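Local coordinates for protein gamma-glutamyltransferase 1 Threonine peptidase. MEROPS family T03 (Pseudomonas nitroreducens, PDB 7D9E) that catalyses the transfer of gamma-glutamyl groups, a reaction probably of use in theanine synthesis, as a two-chain threonine peptidase of the NTN (N-terminal nucleophile) clan, at residues T60-A65 against L144-L149; A97-T102 against L242-A247; T159-K162 against Q166-Q169; E251-D256 against L262-L267; G280-E283 against D288-G291. All blocks are in the same frame, centred on the assembly; numbering follows the deposited sequence. Where two conformers were deposited one is given.

Contact 1: T60-A65 against L144-L149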
# COMPACT_ATOMS: atom_id res chain seq x y z
N THR A 60 14.47 -7.50 -3.69
CA THR A 60 13.23 -8.06 -3.16
C THR A 60 12.02 -7.64 -3.99
O THR A 60 11.15 -8.46 -4.31
CB THR A 60 13.07 -7.59 -1.71
OG1 THR A 60 14.16 -8.09 -0.92
CG2 THR A 60 11.75 -8.08 -1.12
N ALA A 61 11.97 -6.37 -4.39
CA ALA A 61 10.84 -5.88 -5.18
C ALA A 61 10.77 -6.58 -6.52
O ALA A 61 9.68 -6.92 -6.99
CB ALA A 61 10.95 -4.38 -5.37
N PHE A 62 11.91 -6.82 -7.18
CA PHE A 62 11.83 -7.57 -8.43
C PHE A 62 11.49 -9.03 -8.18
O PHE A 62 10.76 -9.64 -8.97
CB PHE A 62 13.12 -7.42 -9.24
CG PHE A 62 13.24 -6.11 -9.97
CD1 PHE A 62 12.39 -5.79 -11.00
CD2 PHE A 62 14.22 -5.20 -9.60
CE1 PHE A 62 12.53 -4.58 -11.70
CE2 PHE A 62 14.36 -3.99 -10.29
CZ PHE A 62 13.50 -3.67 -11.31
N THR A 63 11.95 -9.60 -7.06
CA THR A 63 11.61 -10.99 -6.74
C THR A 63 10.10 -11.15 -6.58
O THR A 63 9.50 -12.06 -7.16
CB THR A 63 12.33 -11.46 -5.48
OG1 THR A 63 13.73 -11.58 -5.76
CG2 THR A 63 11.84 -12.83 -5.04
N LEU A 64 9.47 -10.25 -5.82
CA LEU A 64 8.04 -10.35 -5.60
C LEU A 64 7.23 -10.05 -6.86
O LEU A 64 6.08 -10.50 -6.97
CB LEU A 64 7.63 -9.43 -4.46
CG LEU A 64 8.25 -9.76 -3.10
CD1 LEU A 64 8.00 -8.65 -2.07
CD2 LEU A 64 7.73 -11.09 -2.59
N ALA A 65 7.80 -9.31 -7.82
CA ALA A 65 7.16 -9.12 -9.12
C ALA A 65 7.04 -10.44 -9.87
O ALA A 65 6.21 -10.55 -10.79
CB ALA A 65 7.96 -8.10 -9.92
N LEU A 144 25.49 -2.11 -4.53
CA LEU A 144 25.78 -3.24 -5.40
C LEU A 144 25.32 -2.96 -6.83
O LEU A 144 24.50 -2.07 -7.08
CB LEU A 144 25.08 -4.49 -4.87
CG LEU A 144 25.50 -4.97 -3.48
CD1 LEU A 144 24.73 -6.24 -3.12
CD2 LEU A 144 26.99 -5.21 -3.37
N LYS A 145 25.83 -3.75 -7.76
CA LYS A 145 25.53 -3.53 -9.17
C LYS A 145 24.08 -3.87 -9.49
O LYS A 145 23.58 -4.93 -9.12
CB LYS A 145 26.46 -4.37 -10.05
CG LYS A 145 26.28 -4.10 -11.53
N TRP A 146 23.42 -2.97 -10.22
CA TRP A 146 22.01 -3.15 -10.57
C TRP A 146 21.76 -4.50 -11.23
O TRP A 146 20.85 -5.23 -10.84
CB TRP A 146 21.59 -2.02 -11.50
CG TRP A 146 20.25 -2.14 -12.15
CD1 TRP A 146 20.00 -2.64 -13.39
CD2 TRP A 146 18.99 -1.70 -11.63
NE1 TRP A 146 18.66 -2.56 -13.67
CE2 TRP A 146 18.02 -1.99 -12.61
CE3 TRP A 146 18.59 -1.09 -10.44
CZ2 TRP A 146 16.67 -1.68 -12.43
CZ3 TRP A 146 17.25 -0.78 -10.26
CH2 TRP A 146 16.31 -1.09 -11.25
N SER A 147 22.56 -4.86 -12.23
CA SER A 147 22.27 -6.08 -12.98
C SER A 147 22.29 -7.30 -12.07
O SER A 147 21.49 -8.23 -12.25
CB SER A 147 23.27 -6.24 -14.12
OG SER A 147 24.59 -6.35 -13.62
N GLU A 148 23.19 -7.33 -11.08
CA GLU A 148 23.27 -8.47 -10.17
C GLU A 148 22.05 -8.55 -9.26
O GLU A 148 21.63 -9.65 -8.87
CB GLU A 148 24.54 -8.37 -9.34
CG GLU A 148 25.84 -8.45 -10.14
CD GLU A 148 25.86 -9.58 -11.15
N LEU A 149 21.45 -7.41 -8.92
CA LEU A 149 20.27 -7.41 -8.06
C LEU A 149 19.05 -7.99 -8.74
O LEU A 149 18.08 -8.36 -8.06
CB LEU A 149 19.98 -5.97 -7.63
CG LEU A 149 21.06 -5.33 -6.75
CD1 LEU A 149 20.65 -3.89 -6.48
CD2 LEU A 149 21.28 -6.09 -5.46

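Contact 2: A97-T102 against L242-A247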
# COMPACT_ATOMS: atom_id res chain seq x y z
N ALA A 97 -2.20 9.03 -14.56
CA ALA A 97 -3.20 8.86 -15.60
C ALA A 97 -2.57 9.10 -16.97
O ALA A 97 -1.78 10.05 -17.14
CB ALA A 97 -4.34 9.86 -15.43
N PRO A 98 -2.91 8.30 -17.98
CA PRO A 98 -2.46 8.58 -19.35
C PRO A 98 -2.91 9.95 -19.84
O PRO A 98 -3.89 10.53 -19.38
CB PRO A 98 -3.04 7.44 -20.19
CG PRO A 98 -3.68 6.48 -19.22
CD PRO A 98 -3.65 7.02 -17.86
N LYS A 99 -2.13 10.48 -20.79
CA LYS A 99 -2.41 11.81 -21.32
C LYS A 99 -3.79 11.87 -21.96
O LYS A 99 -4.42 12.93 -21.99
CB LYS A 99 -1.34 12.17 -22.35
CG LYS A 99 0.02 12.46 -21.69
CD LYS A 99 1.12 12.68 -22.69
CE LYS A 99 2.49 12.60 -22.04
NZ LYS A 99 2.71 13.72 -21.08
N ALA A 100 -4.29 10.74 -22.46
CA ALA A 100 -5.61 10.70 -23.06
C ALA A 100 -6.73 10.44 -22.07
O ALA A 100 -7.90 10.37 -22.47
CB ALA A 100 -5.64 9.64 -24.17
N ALA A 101 -6.43 10.35 -20.78
CA ALA A 101 -7.49 10.18 -19.79
C ALA A 101 -8.33 11.45 -19.67
O ALA A 101 -7.86 12.56 -19.92
CB ALA A 101 -6.88 9.83 -18.43
N THR A 102 -9.59 11.28 -19.29
CA THR A 102 -10.53 12.39 -19.15
C THR A 102 -11.45 12.14 -17.96
O THR A 102 -11.72 10.99 -17.59
CB THR A 102 -11.31 12.61 -20.46
OG1 THR A 102 -11.81 13.96 -20.51
CG2 THR A 102 -12.46 11.63 -20.59
N LEU A 242 4.97 6.83 -21.53
CA LEU A 242 6.08 6.11 -20.92
C LEU A 242 7.33 6.97 -20.84
O LEU A 242 8.00 7.01 -19.80
CB LEU A 242 6.35 4.82 -21.71
CG LEU A 242 5.23 3.79 -21.63
CD1 LEU A 242 5.48 2.70 -22.66
CD2 LEU A 242 5.11 3.20 -20.24
N VAL A 243 7.67 7.69 -21.92
CA VAL A 243 8.90 8.48 -21.89
C VAL A 243 8.76 9.65 -20.92
O VAL A 243 9.76 10.13 -20.38
CB VAL A 243 9.34 8.96 -23.29
CG1 VAL A 243 9.57 7.77 -24.21
CG2 VAL A 243 8.35 9.94 -23.85
N ASP A 244 7.54 10.11 -20.65
CA ASP A 244 7.34 11.24 -19.75
C ASP A 244 7.24 10.83 -18.28
O ASP A 244 7.26 11.71 -17.41
CB ASP A 244 6.11 12.06 -20.16
CG ASP A 244 6.34 12.87 -21.43
OD1 ASP A 244 7.48 12.85 -21.96
OD2 ASP A 244 5.39 13.53 -21.91
N TYR A 245 7.14 9.53 -17.97
CA TYR A 245 6.97 9.11 -16.58
C TYR A 245 8.19 9.49 -15.75
O TYR A 245 9.34 9.23 -16.13
CB TYR A 245 6.72 7.60 -16.46
CG TYR A 245 6.42 7.30 -15.00
CD1 TYR A 245 5.16 7.54 -14.48
CD2 TYR A 245 7.43 6.94 -14.12
CE1 TYR A 245 4.91 7.36 -13.12
CE2 TYR A 245 7.19 6.78 -12.78
CZ TYR A 245 5.93 6.99 -12.29
OH TYR A 245 5.71 6.83 -10.93
N GLN A 246 7.95 10.07 -14.57
CA GLN A 246 9.01 10.36 -13.62
C GLN A 246 8.54 9.95 -12.22
O GLN A 246 7.42 10.26 -11.82
CB GLN A 246 9.35 11.86 -13.61
CG GLN A 246 9.97 12.31 -14.91
N ALA A 247 9.40 9.24 -11.50
CA ALA A 247 9.19 9.12 -10.07
C ALA A 247 9.60 10.44 -9.42
O ALA A 247 10.37 11.22 -9.99
CB ALA A 247 10.01 7.98 -9.51

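Contact 3: T159-K162 against Q166-Q169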
# COMPACT_ATOMS: atom_id res chain seq x y z
N THR A 159 12.98 -20.66 -13.47
CA THR A 159 12.90 -22.01 -12.93
C THR A 159 11.77 -22.20 -11.93
O THR A 159 11.52 -23.35 -11.52
CB THR A 159 14.24 -22.44 -12.30
OG1 THR A 159 14.63 -21.52 -11.28
CG2 THR A 159 15.33 -22.50 -13.36
N GLY A 160 11.10 -21.14 -11.52
CA GLY A 160 9.80 -21.22 -10.89
C GLY A 160 9.83 -20.93 -9.40
O GLY A 160 10.88 -20.82 -8.76
N PHE A 161 8.61 -20.79 -8.86
CA PHE A 161 8.37 -20.73 -7.42
C PHE A 161 7.10 -21.52 -7.15
O PHE A 161 6.30 -21.79 -8.05
CB PHE A 161 8.20 -19.28 -6.93
CG PHE A 161 6.92 -18.66 -7.39
CD1 PHE A 161 6.82 -18.10 -8.65
CD2 PHE A 161 5.81 -18.65 -6.57
CE1 PHE A 161 5.64 -17.54 -9.08
CE2 PHE A 161 4.63 -18.12 -7.00
CZ PHE A 161 4.54 -17.57 -8.26
N LYS A 162 6.90 -21.90 -5.88
CA LYS A 162 5.75 -22.71 -5.47
C LYS A 162 4.56 -21.81 -5.14
O LYS A 162 4.65 -20.94 -4.25
CB LYS A 162 6.15 -23.58 -4.28
CG LYS A 162 5.07 -24.51 -3.78
CD LYS A 162 5.61 -25.45 -2.69
CE LYS A 162 4.58 -26.51 -2.32
NZ LYS A 162 4.77 -27.04 -0.94
N GLN A 166 -3.26 -19.37 -0.47
CA GLN A 166 -3.98 -18.10 -0.45
C GLN A 166 -3.83 -17.38 -1.78
O GLN A 166 -4.77 -16.70 -2.23
CB GLN A 166 -3.45 -17.20 0.68
N GLN A 167 -2.67 -17.52 -2.42
CA GLN A 167 -2.43 -16.91 -3.71
C GLN A 167 -3.39 -17.46 -4.76
O GLN A 167 -3.93 -16.72 -5.59
CB GLN A 167 -0.98 -17.22 -4.09
CG GLN A 167 -0.51 -16.65 -5.37
CD GLN A 167 0.98 -16.86 -5.53
OE1 GLN A 167 1.49 -17.95 -5.26
NE2 GLN A 167 1.69 -15.79 -5.85
N TYR A 168 -3.60 -18.78 -4.73
CA TYR A 168 -4.55 -19.38 -5.65
C TYR A 168 -5.97 -18.88 -5.39
O TYR A 168 -6.73 -18.64 -6.34
CB TYR A 168 -4.49 -20.90 -5.54
CG TYR A 168 -5.44 -21.62 -6.46
CD1 TYR A 168 -5.23 -21.62 -7.83
CD2 TYR A 168 -6.54 -22.27 -5.96
CE1 TYR A 168 -6.10 -22.31 -8.67
CE2 TYR A 168 -7.42 -22.95 -6.81
CZ TYR A 168 -7.17 -22.95 -8.16
OH TYR A 168 -8.03 -23.62 -9.01
N GLN A 169 -6.35 -18.73 -4.12
CA GLN A 169 -7.67 -18.18 -3.83
C GLN A 169 -7.85 -16.78 -4.39
O GLN A 169 -8.91 -16.45 -4.92
CB GLN A 169 -7.94 -18.21 -2.33
CG GLN A 169 -8.02 -19.63 -1.77
CD GLN A 169 -9.10 -20.47 -2.45
OE1 GLN A 169 -10.22 -20.01 -2.69
NE2 GLN A 169 -8.74 -21.70 -2.79

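Contact 4: E251-D256 against L262-L267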
# COMPACT_ATOMS: atom_id res chain seq x y z
N GLU A 251 9.28 15.28 0.40
CA GLU A 251 9.50 15.26 1.85
C GLU A 251 8.51 14.32 2.51
O GLU A 251 7.30 14.41 2.26
CB GLU A 251 9.40 16.67 2.44
CG GLU A 251 10.54 17.58 1.98
CD GLU A 251 11.89 17.10 2.49
OE1 GLU A 251 11.99 16.72 3.67
OE2 GLU A 251 12.83 17.06 1.67
N PRO A 252 8.96 13.38 3.33
CA PRO A 252 8.00 12.50 4.00
C PRO A 252 7.17 13.26 5.01
O PRO A 252 7.59 14.31 5.52
CB PRO A 252 8.89 11.43 4.67
CG PRO A 252 10.22 12.07 4.81
CD PRO A 252 10.36 13.01 3.62
N MET A 253 5.97 12.75 5.26
CA MET A 253 5.16 13.24 6.37
C MET A 253 5.88 12.89 7.67
O MET A 253 6.33 11.76 7.84
CB MET A 253 3.79 12.57 6.35
CG MET A 253 2.98 12.82 7.62
SD MET A 253 2.47 14.53 7.86
CE MET A 253 1.70 14.75 6.26
N ARG A 254 6.00 13.87 8.57
CA ARG A 254 6.61 13.66 9.89
C ARG A 254 5.57 13.92 10.97
O ARG A 254 4.96 14.99 11.01
CB ARG A 254 7.79 14.61 10.08
CG ARG A 254 8.35 14.59 11.49
CD ARG A 254 9.48 15.58 11.72
NE ARG A 254 9.81 15.60 13.13
CZ ARG A 254 11.02 15.82 13.64
NH1 ARG A 254 12.06 16.05 12.83
NH2 ARG A 254 11.20 15.81 14.95
N ILE A 255 5.45 12.96 11.89
CA ILE A 255 4.50 13.00 12.99
C ILE A 255 5.28 12.69 14.27
O ILE A 255 5.92 11.64 14.38
CB ILE A 255 3.37 11.97 12.77
CG1 ILE A 255 2.63 12.27 11.46
CG2 ILE A 255 2.41 11.93 13.99
CD1 ILE A 255 1.94 11.06 10.89
N ASP A 256 5.21 13.59 15.25
CA ASP A 256 5.91 13.40 16.50
C ASP A 256 4.93 13.14 17.63
O ASP A 256 3.93 13.85 17.77
CB ASP A 256 6.71 14.67 16.82
CG ASP A 256 7.95 14.80 15.94
OD1 ASP A 256 9.01 14.28 16.32
OD2 ASP A 256 7.84 15.42 14.87
N LEU A 262 7.52 9.52 13.62
CA LEU A 262 7.03 8.66 12.55
C LEU A 262 7.20 9.38 11.21
O LEU A 262 6.73 10.50 11.05
CB LEU A 262 5.54 8.34 12.75
CG LEU A 262 4.73 7.73 11.60
CD1 LEU A 262 5.28 6.39 11.13
CD2 LEU A 262 3.25 7.62 12.03
N TYR A 263 7.84 8.71 10.26
CA TYR A 263 7.95 9.17 8.89
C TYR A 263 7.08 8.27 8.03
O TYR A 263 7.18 7.03 8.11
CB TYR A 263 9.39 9.07 8.41
CG TYR A 263 10.29 10.02 9.12
CD1 TYR A 263 10.23 11.39 8.88
CD2 TYR A 263 11.20 9.57 10.06
CE1 TYR A 263 11.07 12.27 9.53
CE2 TYR A 263 12.04 10.44 10.73
CZ TYR A 263 11.97 11.79 10.47
OH TYR A 263 12.81 12.66 11.14
N THR A 264 6.21 8.87 7.24
CA THR A 264 5.26 8.08 6.44
C THR A 264 4.93 8.83 5.17
O THR A 264 5.52 9.87 4.87
CB THR A 264 4.04 7.71 7.30
OG1 THR A 264 3.22 6.74 6.62
CG2 THR A 264 3.21 8.92 7.66
N ALA A 265 3.99 8.28 4.42
CA ALA A 265 3.75 8.74 3.06
C ALA A 265 2.98 10.05 3.05
O ALA A 265 1.89 10.11 3.62
CB ALA A 265 2.95 7.68 2.30
N PRO A 266 3.49 11.09 2.39
CA PRO A 266 2.72 12.32 2.17
C PRO A 266 1.84 12.14 0.93
O PRO A 266 1.82 11.09 0.30
CB PRO A 266 3.83 13.32 1.92
CG PRO A 266 4.85 12.51 1.11
CD PRO A 266 4.81 11.14 1.72
N LEU A 267 1.11 13.20 0.59
CA LEU A 267 0.34 13.20 -0.63
C LEU A 267 1.25 12.84 -1.80
O LEU A 267 2.39 13.30 -1.86
CB LEU A 267 -0.28 14.58 -0.85
CG LEU A 267 -1.44 14.94 0.07
CD1 LEU A 267 -1.84 16.38 -0.16
CD2 LEU A 267 -2.64 14.02 -0.17
O HOH W 1 13.68 15.01 10.12

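Contact 5: G280-E283 against D288-G291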
# COMPACT_ATOMS: atom_id res chain seq x y z
N GLY A 280 -2.82 12.22 16.52
CA GLY A 280 -3.00 13.46 17.24
C GLY A 280 -4.29 13.50 18.02
O GLY A 280 -4.34 13.98 19.15
N ILE A 281 -5.36 13.00 17.41
CA ILE A 281 -6.65 13.00 18.09
C ILE A 281 -6.64 12.00 19.23
O ILE A 281 -7.16 12.28 20.32
CB ILE A 281 -7.78 12.72 17.09
CG1 ILE A 281 -7.95 13.92 16.15
CG2 ILE A 281 -9.08 12.42 17.83
CD1 ILE A 281 -8.87 13.68 15.00
N LYS A 282 -6.06 10.82 19.01
CA LYS A 282 -6.01 9.85 20.10
C LYS A 282 -5.25 10.41 21.30
O LYS A 282 -5.65 10.20 22.46
CB LYS A 282 -5.40 8.52 19.66
CG LYS A 282 -5.28 7.53 20.81
CD LYS A 282 -4.89 6.16 20.32
CE LYS A 282 -5.17 5.11 21.38
NZ LYS A 282 -4.42 5.41 22.62
N GLU A 283 -4.15 11.12 21.05
CA GLU A 283 -3.40 11.73 22.14
C GLU A 283 -4.24 12.78 22.86
O GLU A 283 -4.23 12.87 24.09
CB GLU A 283 -2.09 12.34 21.63
CG GLU A 283 -1.09 11.32 21.09
CD GLU A 283 -0.29 10.59 22.16
OE1 GLU A 283 0.69 11.18 22.68
OE2 GLU A 283 -0.61 9.43 22.46
N ASP A 288 -9.99 9.62 27.77
CA ASP A 288 -11.06 8.70 27.40
C ASP A 288 -10.55 7.30 27.11
O ASP A 288 -11.32 6.34 27.23
CB ASP A 288 -11.78 9.23 26.16
CG ASP A 288 -12.47 10.55 26.42
OD1 ASP A 288 -13.47 10.57 27.15
OD2 ASP A 288 -11.98 11.58 25.88
N PHE A 289 -9.28 7.16 26.74
CA PHE A 289 -8.69 5.85 26.50
C PHE A 289 -8.12 5.22 27.76
O PHE A 289 -7.76 4.04 27.74
CB PHE A 289 -7.58 5.97 25.44
CG PHE A 289 -8.09 6.03 24.04
CD1 PHE A 289 -8.37 4.86 23.33
CD2 PHE A 289 -8.30 7.25 23.41
CE1 PHE A 289 -8.84 4.91 22.03
CE2 PHE A 289 -8.78 7.32 22.13
CZ PHE A 289 -9.04 6.15 21.41
N LYS A 290 -8.03 5.97 28.86
CA LYS A 290 -7.35 5.48 30.05
C LYS A 290 -8.13 4.34 30.67
O LYS A 290 -9.33 4.46 30.95
CB LYS A 290 -7.16 6.62 31.06
CG LYS A 290 -6.45 6.22 32.34
CD LYS A 290 -5.93 7.43 33.11
CE LYS A 290 -5.35 7.02 34.45
N GLY A 291 -7.45 3.21 30.87
CA GLY A 291 -8.10 2.04 31.43
C GLY A 291 -8.96 1.26 30.46
O GLY A 291 -9.56 0.25 30.86

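Contact 1: T60-A65 against L144-L149
Phe-62 and Trp-146 meet at the far ends of their rings. Phe-62 CE2 lies 3.6 Å from Trp-146 CH2, and Phe-62 CZ is 3.8 Å from the same CH2. Trp-146 CH2 arrives at the edge of the Phe-62 ring, in its plane. The two planes stand 88° apart in an oblique aromatic pair whose centroids are 5.6 Å from each other. Trp-146 reaches across because its CG sits anti to the backbone N (chi1 171°), which swings the six-membered ring over to helix 53-67. The indole is then pinned at its other end: NE1 donates to Ile-209 O, and Trp-135 packs against the rings edge-to-face. Phe-62 has its CB directed toward the other segment, and its ring is bedded among Leu-134, Leu-150, Ala-153 and Ile-74. With an alanine here, the indole would probably lose its apolar neighbour at CH2, and a gap would be likely to open between helices 53-67, 130-141 and 146-159. No polar bond joins the two segments; what holds them is apolar aromatic packing between helices in the buried interior of the chain's helical region.

Contact 2: A97-T102 against L242-A247
Lys-99 and Asp-244 form a salt bridge at the surface, joining a type I beta turn, Pro-98 to Ala-101, to helix 239-244. Lys-99 NZ donates to Asp-244 OD2 at 2.8 Å, the sole polar link between the two segments. The carboxylate takes this hydrogen on its anti lone pair, the one facing away from OD1, and the two side chains cross at about a right angle. Lys-99 runs out extended through CD and CE, then bends at the last torsion (chi4 -66°), so that NZ and CE both border OD2.

Backbone atoms of both segments have partners too. Within the turn, Ala-101 N donates to Pro-98 O at 2.9 Å. Lys-99 N is taken by Asp-241 OD1, so the same helix holds this residue twice, once at its amide and once at its charged tip. Within 242-247, Tyr-245 N bonds Leu-242 O at 3.2 Å. The phenol Tyr-245 OH bonds Arg-94 O, close before the turn in the chain. Gln-246 O accepts from Arg-69 NH2 of the partner chain, and Ala-97 also makes backbone bonds to that chain, so both segments are tied to the subunit interface.

Both bridging residues are exposed, so solvent probably screens the attraction and tempers its strength. The approach is tight and bent: Asp-244 OD2 lies beside the CE-NZ bond of the lysine and not beyond its tip, with Lys-99 CE 3.0 Å from Asp-244 OD2.

Contact 3: T159-K162 against Q166-Q169
The backbones of strand 161-162 and helix 165-178 stay well apart, with the CA atoms of Lys-162 and Gln-167 10.2 Å from each other, so Phe-161 and Gln-167 must span the interval with their side chains. Gly-160 breaks out of the preceding helix with phi 107°, a conformation in which a CB would jam against the carbonyl O of Thr-159.

The two side chains come from opposite directions. Gln-167 is extended, with CG anti to the backbone N (chi1 -178°), and presents its amide to the ring edge of Phe-161. Gln-167 OE1 lies in the ring plane, 3.6 Å from Phe-161 CE2, where the slightly positive C-H edge suits an oxygen. The nitrogen, Gln-167 NE2, is 3.9 Å from that same CE2, and the amide is turned 52° from the ring.

Bonds outside the contact fix the amide's rotation. OE1 accepts from Ala-164 N, while NE2 donates to Thr-67 O and to Glu-70 OE1. A leucine in place of Gln-167 would probably leave the Ala-164 N-H, Thr-67 O and Glu-70 OE1 without this partner, and the edge of Phe-161 without its oxygen.

Phe-161 also shares backbone bonds with Phe-197. The whole is a compact helix-strand-helix connection, its short strand paired in a two-stranded antiparallel sheet with 196-197.

Contact 4: E251-D256 against L262-L267
Leu-262 N donates to Ile-255 O at 2.8 Å, the shortest hydrogen bond between the two segments and a nearly straight one (168° at the hydrogen). Ile-255 N answers to Leu-262 O, and two residues along each strand Met-253 and Thr-264 exchange a second pair, Met-253 N to Thr-264 O and Thr-264 N to Met-253 O. These two hydrogen-bonded pairs flank the non-hydrogen-bonded pair Arg-254 with Tyr-263 in an antiparallel beta hairpin, whose strands run at 157° to each other.

On one face, Ile-255 and Leu-262 lie side by side, with Ile-255 CD1 3.9 Å from Leu-262 CD2. Met-253 CG is likewise 3.9 Å from Thr-264 CG2. Helix 271-284 covers this face through Leu-275, Ala-276 and Ile-279.

On the other, with CG anti to the backbone N (chi1 172°) and the chain extended to NE, Arg-254 runs alongside the Tyr-263 ring, Arg-254 CB being 4.1 Å from Tyr-263 CE1. Its guanidinium grips Asp-256 side-on: Arg-254 NE reaches Asp-256 OD2 at 2.6 Å, on the syn lone pair and in the guanidinium plane, and Arg-254 NH2 holds Asp-256 OD1 at 3.0 Å. A water bonds Tyr-263 OH at 2.7 Å and takes a weak bond from Arg-254 NH1.

Leu-262 and Tyr-263 also pair with a strand of the partner chain, and Ser-77 OG of that chain is hydrogen-bonded to Thr-264 OG1. The hairpin is thus two-faced: apolar where the helix lies on it, charged and hydrated across from that, with its backbone bonding carrying the sheet over the interface.

Contact 5: G280-E283 against D288-G291
Lys-282 lays its side chain across the ring of Phe-289, a cation-pi and CH-pi contact between helix 271-284 and the short, weakly bonded helix about 286-289 that follows it in the chain. From CB the chain sets out with CG anti to the backbone N (chi1 177°), which brings it past the ring. Lys-282 CG is the first atom to touch, 3.7 Å from Phe-289 CE2. CD carries the chain on across, and Lys-282 CE settles over the face of the Phe-289 ring, offset toward its rim, 3.7 Å from Phe-289 CE1. A bend at the last torsion (chi4 -59°) keeps the ammonium above the ring as well: Lys-282 NZ is 4.2 Å from the centroid of the Phe-289 ring, 20° off the normal.

The ring is not the main partner of this charge. NZ makes a salt bridge to Asp-110 OD2 of the partner chain, so the lysine, itself buried, reaches the subunit interface while its aliphatic part covers Phe-289. Leu-302 and Leu-303 of helix 297-317 also pack on the phenyl group. A buried ammonium needs compensation, which the carboxylate presumably supplies in the main and the pi cloud in smaller part. At the inner end of the ring, Lys-282 NZ stands 4.0 Å from Phe-289 CG.

Contacts 1, 3 and 5 are buried, contact 4 is partly so, and contact 2 lies on the surface, where it rests on a single salt bridge. Inside, rings dominate: contact 1 is purely apolar, contact 3 sets an amide at a ring edge, and contact 5 places an ammonium over a ring face. Contact 4 alone relies on backbone bonding between strands. Helix 146-159 supplies one side of contact 1 and runs on into contact 3, which is nested in the loop closed by contact 2. Helix 271-284 backs contact 4 and carries contact 5, some 21 Å away between centres. Contacts 1 and 5 lie on opposite sides of the chain's centre.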